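DUF5642 domain-containing protein (Mycobacterium smegmatis, PDB 4TMD) is of unknown function but is probably an exported mycobacterial protein, possibly a lipoprotein, whose domain belongs to the Mog1p/PsbP clan. Local coordinates at residues Gln12-Phe17 with Phe21-Val26; Gln39-Gly44 with Val104-Thr109; Val118-Pro121 with Arg127-Gly130; Val160-Asn165 with Glu180-Leu185. All blocks are in the same frame, centred on the assembly; numbering follows the deposited sequence.

In the fold
All four contacts reach the same antiparallel sheet, at different places across it. Contact 4 is the core: V162 and A164 of a central strand meet helix 179-194 through buried aliphatic side chains. Contact 1 lies at the edge strand 22-30 and adjoins contact 4, since F17 CZ lies 3.6 Å from L185 CD1; its phenylalanines are buried, but a lysine-glutamate pair closes its outer side. Contact 3 is polar, a water-bridged loop, and meets the same helix where E119 O approaches R183 CD at 3.5 Å. Contact 2 stands apart near the other sheet edge, its centre about 33 Å from that of contact 1, a small, mainly apolar touch with exposed loop beside it.

Contact 1 of 4, residues Gln12-Phe17 with Phe21-Val26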
loop_
_atom_site.group_PDB
_atom_site.type_symbol
_atom_site.label_atom_id
_atom_site.label_comp_id
_atom_site.label_asym_id
_atom_site.label_seq_id
_atom_site.Cartn_x
_atom_site.Cartn_y
_atom_site.Cartn_z
ATOM N N GLN A 12 -17.533 -0.061 3.388
ATOM C CA GLN A 12 -17.877 0.783 4.532
ATOM C C GLN A 12 -17.062 2.078 4.607
ATOM O O GLN A 12 -17.550 3.108 5.089
ATOM C CB GLN A 12 -17.679 -0.011 5.820
ATOM C CG GLN A 12 -18.816 0.038 6.775
ATOM C CD GLN A 12 -18.551 -0.827 7.993
ATOM O OE1 GLN A 12 -18.914 -1.997 8.032
ATOM N NE2 GLN A 12 -17.905 -0.250 8.985
ATOM N N LEU A 13 -15.818 2.027 4.134
ATOM C CA LEU A 13 -14.915 3.166 4.277
ATOM C C LEU A 13 -15.230 4.325 3.331
ATOM O O LEU A 13 -14.601 5.372 3.399
ATOM C CB LEU A 13 -13.462 2.708 4.089
ATOM C CG LEU A 13 -12.783 2.325 5.422
ATOM C CD1 LEU A 13 -13.460 1.134 6.100
ATOM C CD2 LEU A 13 -11.304 2.078 5.254
ATOM N N LYS A 14 -16.199 4.136 2.454
ATOM C CA LYS A 14 -16.717 5.246 1.659
ATOM C C LYS A 14 -17.136 6.383 2.562
ATOM O O LYS A 14 -16.879 7.549 2.292
ATOM C CB LYS A 14 -17.909 4.803 0.832
ATOM C CG LYS A 14 -17.551 3.978 -0.358
ATOM C CD LYS A 14 -18.805 3.651 -1.151
ATOM C CE LYS A 14 -19.643 2.590 -0.447
ATOM N NZ LYS A 14 -20.715 2.019 -1.316
ATOM N N SER A 15 -17.776 6.022 3.664
ATOM C CA SER A 15 -18.308 6.996 4.598
ATOM C C SER A 15 -17.207 7.635 5.441
ATOM O O SER A 15 -17.467 8.479 6.292
ATOM C CB SER A 15 -19.361 6.328 5.481
ATOM O OG SER A 15 -20.386 5.758 4.672
ATOM N N SER A 16 -15.967 7.254 5.185
ATOM C CA SER A 16 -14.850 7.835 5.905
ATOM C C SER A 16 -14.341 9.112 5.214
ATOM O O SER A 16 -13.455 9.785 5.730
ATOM C CB SER A 16 -13.728 6.796 6.035
ATOM O OG SER A 16 -12.659 7.254 6.840
ATOM N N PHE A 17 -14.901 9.436 4.049
ATOM C CA PHE A 17 -14.445 10.596 3.259
ATOM C C PHE A 17 -15.563 11.628 3.064
ATOM O O PHE A 17 -16.691 11.271 2.707
ATOM C CB PHE A 17 -13.923 10.152 1.886
ATOM C CG PHE A 17 -12.813 9.152 1.958
ATOM C CD1 PHE A 17 -13.079 7.794 1.856
ATOM C CD2 PHE A 17 -11.506 9.568 2.153
ATOM C CE1 PHE A 17 -12.050 6.857 1.923
ATOM C CE2 PHE A 17 -10.470 8.636 2.226
ATOM C CZ PHE A 17 -10.751 7.283 2.124
ATOM N N PHE A 21 -14.197 14.735 -1.307
ATOM C CA PHE A 21 -13.554 13.588 -1.923
ATOM C C PHE A 21 -14.434 12.968 -2.969
ATOM O O PHE A 21 -15.649 12.851 -2.793
ATOM C CB PHE A 21 -13.195 12.529 -0.878
ATOM C CG PHE A 21 -11.976 12.853 -0.098
ATOM C CD1 PHE A 21 -10.726 12.415 -0.530
ATOM C CD2 PHE A 21 -12.065 13.597 1.072
ATOM C CE1 PHE A 21 -9.590 12.727 0.194
ATOM C CE2 PHE A 21 -10.931 13.908 1.802
ATOM C CZ PHE A 21 -9.699 13.477 1.366
ATOM N N LYS A 22 -13.806 12.553 -4.060
ATOM C CA LYS A 22 -14.479 11.715 -5.018
ATOM C C LYS A 22 -14.140 10.263 -4.719
ATOM O O LYS A 22 -12.975 9.876 -4.746
ATOM C CB LYS A 22 -14.069 12.068 -6.444
ATOM C CG LYS A 22 -14.857 11.271 -7.439
ATOM C CD LYS A 22 -14.413 11.566 -8.829
ATOM C CE LYS A 22 -15.268 10.840 -9.809
ATOM N NZ LYS A 22 -14.601 10.840 -11.126
ATOM N N VAL A 23 -15.159 9.459 -4.449
ATOM C CA VAL A 23 -14.942 8.075 -4.017
ATOM C C VAL A 23 -15.321 7.084 -5.111
ATOM O O VAL A 23 -16.293 7.290 -5.828
ATOM C CB VAL A 23 -15.749 7.777 -2.738
ATOM C CG1 VAL A 23 -15.750 6.291 -2.410
ATOM C CG2 VAL A 23 -15.197 8.590 -1.581
ATOM N N SER A 24 -14.541 6.019 -5.242
ATOM C CA SER A 24 -14.864 4.916 -6.143
ATOM C C SER A 24 -14.628 3.582 -5.438
ATOM O O SER A 24 -14.047 3.538 -4.350
ATOM C CB SER A 24 -14.022 4.986 -7.415
ATOM O OG SER A 24 -12.637 4.959 -7.099
ATOM N N GLU A 25 -15.069 2.497 -6.071
ATOM C CA GLU A 25 -14.980 1.179 -5.471
ATOM C C GLU A 25 -14.612 0.135 -6.495
ATOM O O GLU A 25 -14.899 0.290 -7.686
ATOM C CB GLU A 25 -16.308 0.790 -4.819
ATOM C CG GLU A 25 -16.853 1.792 -3.833
ATOM C CD GLU A 25 -18.265 1.465 -3.432
ATOM O OE1 GLU A 25 -18.438 0.559 -2.594
ATOM O OE2 GLU A 25 -19.205 2.114 -3.945
ATOM N N VAL A 26 -13.966 -0.925 -6.021
ATOM C CA VAL A 26 -13.779 -2.142 -6.795
ATOM C C VAL A 26 -14.488 -3.249 -6.024
ATOM O O VAL A 26 -14.124 -3.548 -4.886
ATOM C CB VAL A 26 -12.290 -2.503 -7.001
ATOM C CG1 VAL A 26 -12.149 -3.870 -7.692
ATOM C CG2 VAL A 26 -11.566 -1.427 -7.778
#
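At the edge of the antiparallel sheet, a 3-10 segment running through 12-16 leads back into strand 22-30, and the side chains of K14, F17, F21, V23 and E25 hold it against the start of the strand. F17 turns a ring edge to the face of F21: CD2 of F17 stands 3.9 Å above the F21 plane, over its centre, with the two planes at 54° and the centroids 5.2 Å apart. The side-chain stems also touch, F17 CB lying 3.7 Å from F21 CB. V23 fills the next place along the strand by splitting its methyls, CG2 going to F17 CB at 4.0 Å and CG1 to K14 CG at 3.6 Å. Beyond V23 the lysine chain bends at chi3 (-74°), which brings its amine to the two oxygens of E25, tilted out of the carboxylate plane. There NZ forms a salt bridge, 3.0 Å from OE1 and equally 3.0 Å from OE2, with both hydrogen bonds weak. F17 and F21 also pack on A74 and F81 of neighbouring strands, while E75 and A73 pair with the backbone of 22-24. Alternate residues F21, V23 and E25 face the 3-10 segment, and the N-terminal segment thus packs along the outermost strand of the sheet.

Contact 2 of 4, residues Gln39-Gly44 with Val104-Thr109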
loop_
_atom_site.group_PDB
_atom_site.type_symbol
_atom_site.label_atom_id
_atom_site.label_comp_id
_atom_site.label_asym_id
_atom_site.label_seq_id
_atom_site.Cartn_x
_atom_site.Cartn_y
_atom_site.Cartn_z
ATOM N N GLN A 39 4.844 -0.709 -8.287
ATOM C CA GLN A 39 5.263 -0.927 -9.665
ATOM C C GLN A 39 6.714 -1.410 -9.700
ATOM O O GLN A 39 7.542 -0.999 -8.891
ATOM C CB GLN A 39 5.075 0.341 -10.506
ATOM C CG GLN A 39 6.051 1.472 -10.233
ATOM C CD GLN A 39 5.763 2.696 -11.092
ATOM O OE1 GLN A 39 4.720 2.776 -11.744
ATOM N NE2 GLN A 39 6.686 3.657 -11.093
ATOM N N LYS A 40 6.986 -2.319 -10.627
ATOM C CA LYS A 40 8.286 -2.960 -10.767
ATOM C C LYS A 40 9.405 -1.946 -11.000
ATOM O O LYS A 40 9.244 -1.009 -11.771
ATOM C CB LYS A 40 8.224 -3.961 -11.921
ATOM C CG LYS A 40 9.319 -5.010 -11.941
ATOM C CD LYS A 40 8.976 -6.086 -12.959
ATOM C CE LYS A 40 10.141 -7.026 -13.217
ATOM N NZ LYS A 40 9.732 -8.159 -14.100
ATOM N N LEU A 41 10.529 -2.120 -10.317
ATOM C CA LEU A 41 11.677 -1.246 -10.533
ATOM C C LEU A 41 12.359 -1.611 -11.851
ATOM O O LEU A 41 12.318 -2.769 -12.269
ATOM C CB LEU A 41 12.671 -1.348 -9.372
ATOM C CG LEU A 41 12.191 -0.866 -7.997
ATOM C CD1 LEU A 41 13.349 -0.841 -7.008
ATOM C CD2 LEU A 41 11.532 0.504 -8.081
ATOM N N PRO A 42 12.994 -0.629 -12.513
ATOM C CA PRO A 42 13.621 -0.928 -13.807
ATOM C C PRO A 42 14.840 -1.826 -13.636
ATOM O O PRO A 42 15.424 -1.857 -12.555
ATOM C CB PRO A 42 14.017 0.452 -14.340
ATOM C CG PRO A 42 13.279 1.448 -13.471
ATOM C CD PRO A 42 13.151 0.786 -12.142
ATOM N N GLU A 43 15.215 -2.560 -14.676
ATOM C CA GLU A 43 16.376 -3.442 -14.578
ATOM C C GLU A 43 17.694 -2.660 -14.574
ATOM O O GLU A 43 17.760 -1.518 -15.040
ATOM C CB GLU A 43 16.379 -4.453 -15.724
ATOM C CG GLU A 43 15.454 -5.633 -15.512
ATOM C CD GLU A 43 15.441 -6.571 -16.702
ATOM O OE1 GLU A 43 15.323 -6.080 -17.845
ATOM O OE2 GLU A 43 15.559 -7.796 -16.498
ATOM N N GLY A 44 18.742 -3.273 -14.035
ATOM C CA GLY A 44 20.058 -2.661 -14.058
ATOM C C GLY A 44 20.289 -1.576 -13.021
ATOM O O GLY A 44 21.393 -1.032 -12.915
ATOM N N VAL A 104 16.466 1.995 1.850
ATOM C CA VAL A 104 17.131 1.499 0.653
ATOM C C VAL A 104 17.088 2.523 -0.469
ATOM O O VAL A 104 16.014 2.992 -0.850
ATOM C CB VAL A 104 16.493 0.216 0.135
ATOM C CG1 VAL A 104 17.399 -0.410 -0.912
ATOM C CG2 VAL A 104 16.236 -0.752 1.284
ATOM N N LYS A 105 18.253 2.856 -1.008
ATOM C CA LYS A 105 18.338 3.732 -2.173
ATOM C C LYS A 105 18.655 2.906 -3.415
ATOM O O LYS A 105 19.244 1.829 -3.315
ATOM C CB LYS A 105 19.405 4.802 -1.981
ATOM C CG LYS A 105 19.213 5.701 -0.780
ATOM C CD LYS A 105 20.221 6.828 -0.853
ATOM C CE LYS A 105 20.304 7.577 0.447
ATOM N NZ LYS A 105 21.324 8.649 0.344
ATOM N N PHE A 106 18.252 3.394 -4.582
ATOM C CA PHE A 106 18.618 2.725 -5.822
ATOM C C PHE A 106 18.850 3.736 -6.935
ATOM O O PHE A 106 18.309 4.836 -6.913
ATOM C CB PHE A 106 17.561 1.697 -6.235
ATOM C CG PHE A 106 16.217 2.288 -6.551
ATOM C CD1 PHE A 106 15.898 2.659 -7.854
ATOM C CD2 PHE A 106 15.268 2.462 -5.552
ATOM C CE1 PHE A 106 14.664 3.202 -8.155
ATOM C CE2 PHE A 106 14.024 3.005 -5.843
ATOM C CZ PHE A 106 13.722 3.372 -7.147
ATOM N N LEU A 107 19.672 3.357 -7.907
ATOM C CA LEU A 107 20.059 4.276 -8.955
ATOM C C LEU A 107 20.333 3.510 -10.237
ATOM O O LEU A 107 21.012 2.484 -10.217
ATOM C CB LEU A 107 21.286 5.075 -8.521
ATOM C CG LEU A 107 22.004 5.902 -9.579
ATOM C CD1 LEU A 107 21.216 7.152 -9.897
ATOM C CD2 LEU A 107 23.399 6.254 -9.085
ATOM N N GLY A 108 19.763 3.996 -11.336
ATOM C CA GLY A 108 19.929 3.396 -12.647
ATOM C C GLY A 108 19.793 4.520 -13.640
ATOM O O GLY A 108 19.644 5.666 -13.227
ATOM N N THR A 109 19.843 4.221 -14.935
ATOM C CA THR A 109 19.721 5.276 -15.943
ATOM C C THR A 109 18.273 5.772 -16.055
ATOM O O THR A 109 18.007 6.965 -16.112
ATOM C CB THR A 109 20.224 4.806 -17.336
ATOM O OG1 THR A 109 19.699 3.503 -17.629
ATOM C CG2 THR A 109 21.751 4.757 -17.366
#
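L41 makes the main approach of the loop 39-44 to strand 103-107, placing both its methyl groups against the ring of F106. CD1 sits over one face, 4.0 Å from the ring centroid and 8° off the normal, which makes it a CH-pi contact aimed almost straight down on the ring. CD2 reaches instead toward the far end of the ring, 3.7 Å from F106 CZ. With CG beside its backbone N and an extended second torsion, the leucine spreads its two methyls across the aromatic surface. F106 meets them with CG held between its own backbone N and carbonyl carbon (chi1 64°), the crowded position, which swings the ring toward the loop. The L41 and F106 CA atoms remain 9.3 Å apart, and the side chains bridge that interval. This is the far end of the antiparallel sheet: strand 103-107 lies between strands 111-118 and 46-48, and the loop runs into the latter, the outermost strand on this side. F47 of that strand touches both L41 and F106; R133 touches L41 and I135 touches F106, both from strand 127-137. After L41, P42 rests on A111 of strand 111-118. At G44 the two backbones draw near without bonding, with CA 6.2 Å from that of G108. G44 adopts a positive phi (79°), a conformation that favours glycine.

Contact 3 of 4, residues Val118-Pro121 with Arg127-Gly130; sequences VESP and RTVG
S120 and T128 face each other across the chain reversal that joins strands 111-118 and 127-137 of the antiparallel sheet, a loop connection in which 119-121 leave regular pairing but stay against the strand. Each hydroxyl lies between its own backbone N and carbonyl carbon (chi1 58° in both), which turns OG and OG1 into the gap between the chains. T128 OG1 donates a short bond of 2.6 Å to P121 O, reaching it from above the carbonyl plane. S120 OG lies 3.3 Å from T128 O and 3.4 Å from T128 OG1; both links are weak. At the strand end, V118 N binds G130 O at 2.9 Å, while V118 CG2 packs against G130 C. G130 leaves room for the crossing chain: S120 CB comes to 3.5 Å from its N. P121 and T128 also touch L186 of helix 179-194, and Y151 of the adjoining strand lies against V118 and S120. One water replaces the direct strand pairing: it donates to V118 O at 2.7 Å, accepts from G130 N at 2.8 Å, and is hydrogen-bonded to S120 OG at 2.9 Å.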
loop_
_atom_site.group_PDB
_atom_site.type_symbol
_atom_site.label_atom_id
_atom_site.label_comp_id
_atom_site.label_asym_id
_atom_site.label_seq_id
_atom_site.Cartn_x
_atom_site.Cartn_y
_atom_site.Cartn_z
ATOM N N VAL A 118 8.459 3.553 7.512
ATOM C CA VAL A 118 7.928 4.642 8.317
ATOM C C VAL A 118 6.963 4.059 9.345
ATOM O O VAL A 118 6.575 2.891 9.268
ATOM C CB VAL A 118 7.208 5.710 7.455
ATOM C CG1 VAL A 118 8.188 6.459 6.530
ATOM C CG2 VAL A 118 6.105 5.076 6.647
ATOM N N GLU A 119 6.583 4.882 10.309
ATOM C CA GLU A 119 5.640 4.489 11.353
ATOM C C GLU A 119 4.336 3.924 10.779
ATOM O O GLU A 119 3.752 4.512 9.869
ATOM C CB GLU A 119 5.366 5.710 12.239
ATOM C CG GLU A 119 4.316 5.550 13.311
ATOM C CD GLU A 119 4.066 6.858 14.069
ATOM O OE1 GLU A 119 3.585 7.839 13.451
ATOM O OE2 GLU A 119 4.362 6.905 15.284
ATOM N N SER A 120 3.896 2.779 11.310
ATOM C CA SER A 120 2.578 2.212 10.989
ATOM C C SER A 120 1.824 1.830 12.274
ATOM O O SER A 120 2.440 1.529 13.286
ATOM C CB SER A 120 2.726 0.994 10.073
ATOM O OG SER A 120 3.546 0.015 10.675
ATOM N N PRO A 121 0.486 1.830 12.237
ATOM C CA PRO A 121 -0.234 1.710 13.516
ATOM C C PRO A 121 -0.228 0.312 14.121
ATOM O O PRO A 121 -0.175 -0.696 13.402
ATOM C CB PRO A 121 -1.666 2.106 13.145
ATOM C CG PRO A 121 -1.771 1.728 11.679
ATOM C CD PRO A 121 -0.430 2.096 11.111
ATOM N N ARG A 127 0.069 -7.867 11.959
ATOM C CA ARG A 127 1.372 -7.245 11.785
ATOM C C ARG A 127 1.179 -6.102 10.813
ATOM O O ARG A 127 0.463 -6.243 9.817
ATOM C CB ARG A 127 2.418 -8.237 11.262
ATOM C CG ARG A 127 2.968 -9.205 12.318
ATOM C CD ARG A 127 3.802 -10.280 11.644
ATOM N NE ARG A 127 2.977 -11.035 10.700
ATOM C CZ ARG A 127 3.443 -11.800 9.715
ATOM N NH1 ARG A 127 4.756 -11.925 9.512
ATOM N NH2 ARG A 127 2.582 -12.436 8.928
ATOM N N THR A 128 1.795 -4.969 11.105
ATOM C CA THR A 128 1.685 -3.827 10.213
ATOM C C THR A 128 3.053 -3.291 9.837
ATOM O O THR A 128 3.991 -3.279 10.644
ATOM C CB THR A 128 0.846 -2.708 10.835
ATOM O OG1 THR A 128 1.441 -2.307 12.072
ATOM C CG2 THR A 128 -0.586 -3.187 11.097
ATOM N N VAL A 129 3.153 -2.849 8.596
ATOM C CA VAL A 129 4.398 -2.318 8.048
ATOM C C VAL A 129 4.054 -1.073 7.232
ATOM O O VAL A 129 3.102 -1.095 6.451
ATOM C CB VAL A 129 5.120 -3.347 7.152
ATOM C CG1 VAL A 129 6.408 -2.731 6.571
ATOM C CG2 VAL A 129 5.434 -4.618 7.930
ATOM N N GLY A 130 4.796 0.011 7.418
ATOM C CA GLY A 130 4.554 1.221 6.639
ATOM C C GLY A 130 5.792 1.544 5.830
ATOM O O GLY A 130 6.893 1.355 6.335
HETATM O O HOH W 1 6.304 0.249 9.810
#

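Contact 4 of 4, residues Val160-Asn165 with Glu180-Leu185; sequences VIVTAN and ERAREL
V162 is the bump of this contact and enters the hollow between A182 and L185, one turn apart on the inner side of helix 179-194. Its two methyls part around the helix backbone: CG1 lies 4.0 Å from A182 CB and 3.7 Å from A182 O, while CG2 goes to the L185 end, 4.0 Å from L185 C and 4.2 Å from L185 CB. With CG1 anti to its backbone N (chi1 174°), the valine spreads both branches toward the helix. Two residues on, A164 offers only a methyl, and A182 meets it with another, CB to CB at 3.9 Å; these small side chains let the backbones come together, CA to CA 6.3 Å. The axes of 160-165 and 180-185 approach to 8.4 Å and run nearly antiparallel, at 165°; the strand's alternation points V162 and A164 at the helix. L185 crosses V162 at about a right angle and also packs on F17 and F81, while L186 touches V160 and V162. This is a helix laid on one face of an antiparallel sheet, an alpha+beta arrangement. Every touching residue is buried and the meeting groups are almost all aliphatic, which implies a union held by shape and the exclusion of water rather than by polar bonds.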
loop_
_atom_site.group_PDB
_atom_site.type_symbol
_atom_site.label_atom_id
_atom_site.label_comp_id
_atom_site.label_asym_id
_atom_site.label_seq_id
_atom_site.Cartn_x
_atom_site.Cartn_y
_atom_site.Cartn_z
ATOM N N VAL A 160 -4.525 -6.174 4.193
ATOM C CA VAL A 160 -5.154 -4.906 3.859
ATOM C C VAL A 160 -4.053 -3.928 3.523
ATOM O O VAL A 160 -3.070 -3.825 4.252
ATOM C CB VAL A 160 -6.024 -4.358 5.013
ATOM C CG1 VAL A 160 -6.506 -2.944 4.691
ATOM C CG2 VAL A 160 -7.207 -5.296 5.286
ATOM N N ILE A 161 -4.199 -3.237 2.402
ATOM C CA ILE A 161 -3.176 -2.309 1.957
ATOM C C ILE A 161 -3.761 -0.924 1.709
ATOM O O ILE A 161 -4.682 -0.766 0.901
ATOM C CB ILE A 161 -2.495 -2.782 0.662
ATOM C CG1 ILE A 161 -2.035 -4.236 0.790
ATOM C CG2 ILE A 161 -1.332 -1.860 0.326
ATOM C CD1 ILE A 161 -1.296 -4.712 -0.426
ATOM N N VAL A 162 -3.230 0.068 2.411
ATOM C CA VAL A 162 -3.599 1.449 2.144
ATOM C C VAL A 162 -2.434 2.101 1.414
ATOM O O VAL A 162 -1.284 2.042 1.867
ATOM C CB VAL A 162 -3.953 2.225 3.444
ATOM C CG1 VAL A 162 -4.188 3.732 3.148
ATOM C CG2 VAL A 162 -5.193 1.598 4.104
ATOM N N THR A 163 -2.730 2.686 0.261
ATOM C CA THR A 163 -1.736 3.443 -0.493
ATOM C C THR A 163 -2.178 4.897 -0.568
ATOM O O THR A 163 -3.322 5.179 -0.930
ATOM C CB THR A 163 -1.548 2.881 -1.910
ATOM O OG1 THR A 163 -1.190 1.492 -1.825
ATOM C CG2 THR A 163 -0.440 3.646 -2.630
ATOM N N ALA A 164 -1.292 5.813 -0.194
ATOM C CA ALA A 164 -1.595 7.243 -0.244
ATOM C C ALA A 164 -0.539 7.962 -1.072
ATOM O O ALA A 164 0.650 7.766 -0.842
ATOM C CB ALA A 164 -1.650 7.829 1.150
ATOM N N ASN A 165 -0.963 8.793 -2.022
ATOM C CA ASN A 165 -0.010 9.524 -2.870
ATOM C C ASN A 165 -0.529 10.931 -3.192
ATOM O O ASN A 165 -1.736 11.146 -3.222
ATOM C CB ASN A 165 0.256 8.738 -4.159
ATOM C CG ASN A 165 -0.949 8.705 -5.073
ATOM O OD1 ASN A 165 -1.780 7.813 -4.985
ATOM N ND2 ASN A 165 -1.062 9.694 -5.939
ATOM N N GLU A 180 -1.346 10.642 8.391
ATOM C CA GLU A 180 -2.201 10.395 9.542
ATOM C C GLU A 180 -3.511 9.744 9.084
ATOM O O GLU A 180 -3.944 8.736 9.634
ATOM C CB GLU A 180 -2.477 11.703 10.294
ATOM C CG GLU A 180 -3.299 11.512 11.552
ATOM C CD GLU A 180 -3.601 12.824 12.252
ATOM O OE1 GLU A 180 -3.990 13.799 11.566
ATOM O OE2 GLU A 180 -3.445 12.877 13.487
ATOM N N ARG A 181 -4.141 10.319 8.073
ATOM C CA ARG A 181 -5.373 9.747 7.527
ATOM C C ARG A 181 -5.161 8.353 6.924
ATOM O O ARG A 181 -5.997 7.461 7.087
ATOM C CB ARG A 181 -5.948 10.662 6.465
ATOM C CG ARG A 181 -7.359 10.292 6.034
ATOM C CD ARG A 181 -7.820 11.255 4.922
ATOM N NE ARG A 181 -9.261 11.441 4.946
ATOM C CZ ARG A 181 -9.867 12.617 5.021
ATOM N NH1 ARG A 181 -9.157 13.745 5.056
ATOM N NH2 ARG A 181 -11.189 12.661 5.046
ATOM N N ALA A 182 -4.055 8.173 6.200
ATOM C CA ALA A 182 -3.723 6.850 5.669
ATOM C C ALA A 182 -3.641 5.823 6.797
ATOM O O ALA A 182 -4.180 4.739 6.680
ATOM C CB ALA A 182 -2.399 6.882 4.894
ATOM N N ARG A 183 -2.943 6.150 7.879
ATOM C CA ARG A 183 -2.792 5.180 8.967
ATOM C C ARG A 183 -4.143 4.892 9.633
ATOM O O ARG A 183 -4.442 3.752 9.994
ATOM C CB ARG A 183 -1.766 5.670 9.999
ATOM C CG ARG A 183 -0.315 5.714 9.462
ATOM C CD ARG A 183 0.690 5.994 10.569
ATOM N NE ARG A 183 0.365 7.212 11.310
ATOM C CZ ARG A 183 0.865 8.416 11.044
ATOM N NH1 ARG A 183 1.733 8.578 10.053
ATOM N NH2 ARG A 183 0.495 9.465 11.770
ATOM N N GLU A 184 -4.978 5.913 9.781
ATOM C CA GLU A 184 -6.313 5.673 10.344
ATOM C C GLU A 184 -7.182 4.858 9.406
ATOM O O GLU A 184 -7.963 4.003 9.852
ATOM C CB GLU A 184 -6.995 6.998 10.694
ATOM C CG GLU A 184 -6.213 7.742 11.773
ATOM C CD GLU A 184 -6.710 9.146 12.032
ATOM O OE1 GLU A 184 -7.660 9.592 11.345
ATOM O OE2 GLU A 184 -6.135 9.800 12.929
ATOM N N LEU A 185 -7.051 5.088 8.098
ATOM C CA LEU A 185 -7.766 4.241 7.145
ATOM C C LEU A 185 -7.370 2.763 7.294
ATOM O O LEU A 185 -8.208 1.884 7.117
ATOM C CB LEU A 185 -7.508 4.689 5.698
ATOM C CG LEU A 185 -8.267 5.936 5.235
ATOM C CD1 LEU A 185 -7.766 6.341 3.855
ATOM C CD2 LEU A 185 -9.769 5.656 5.187
#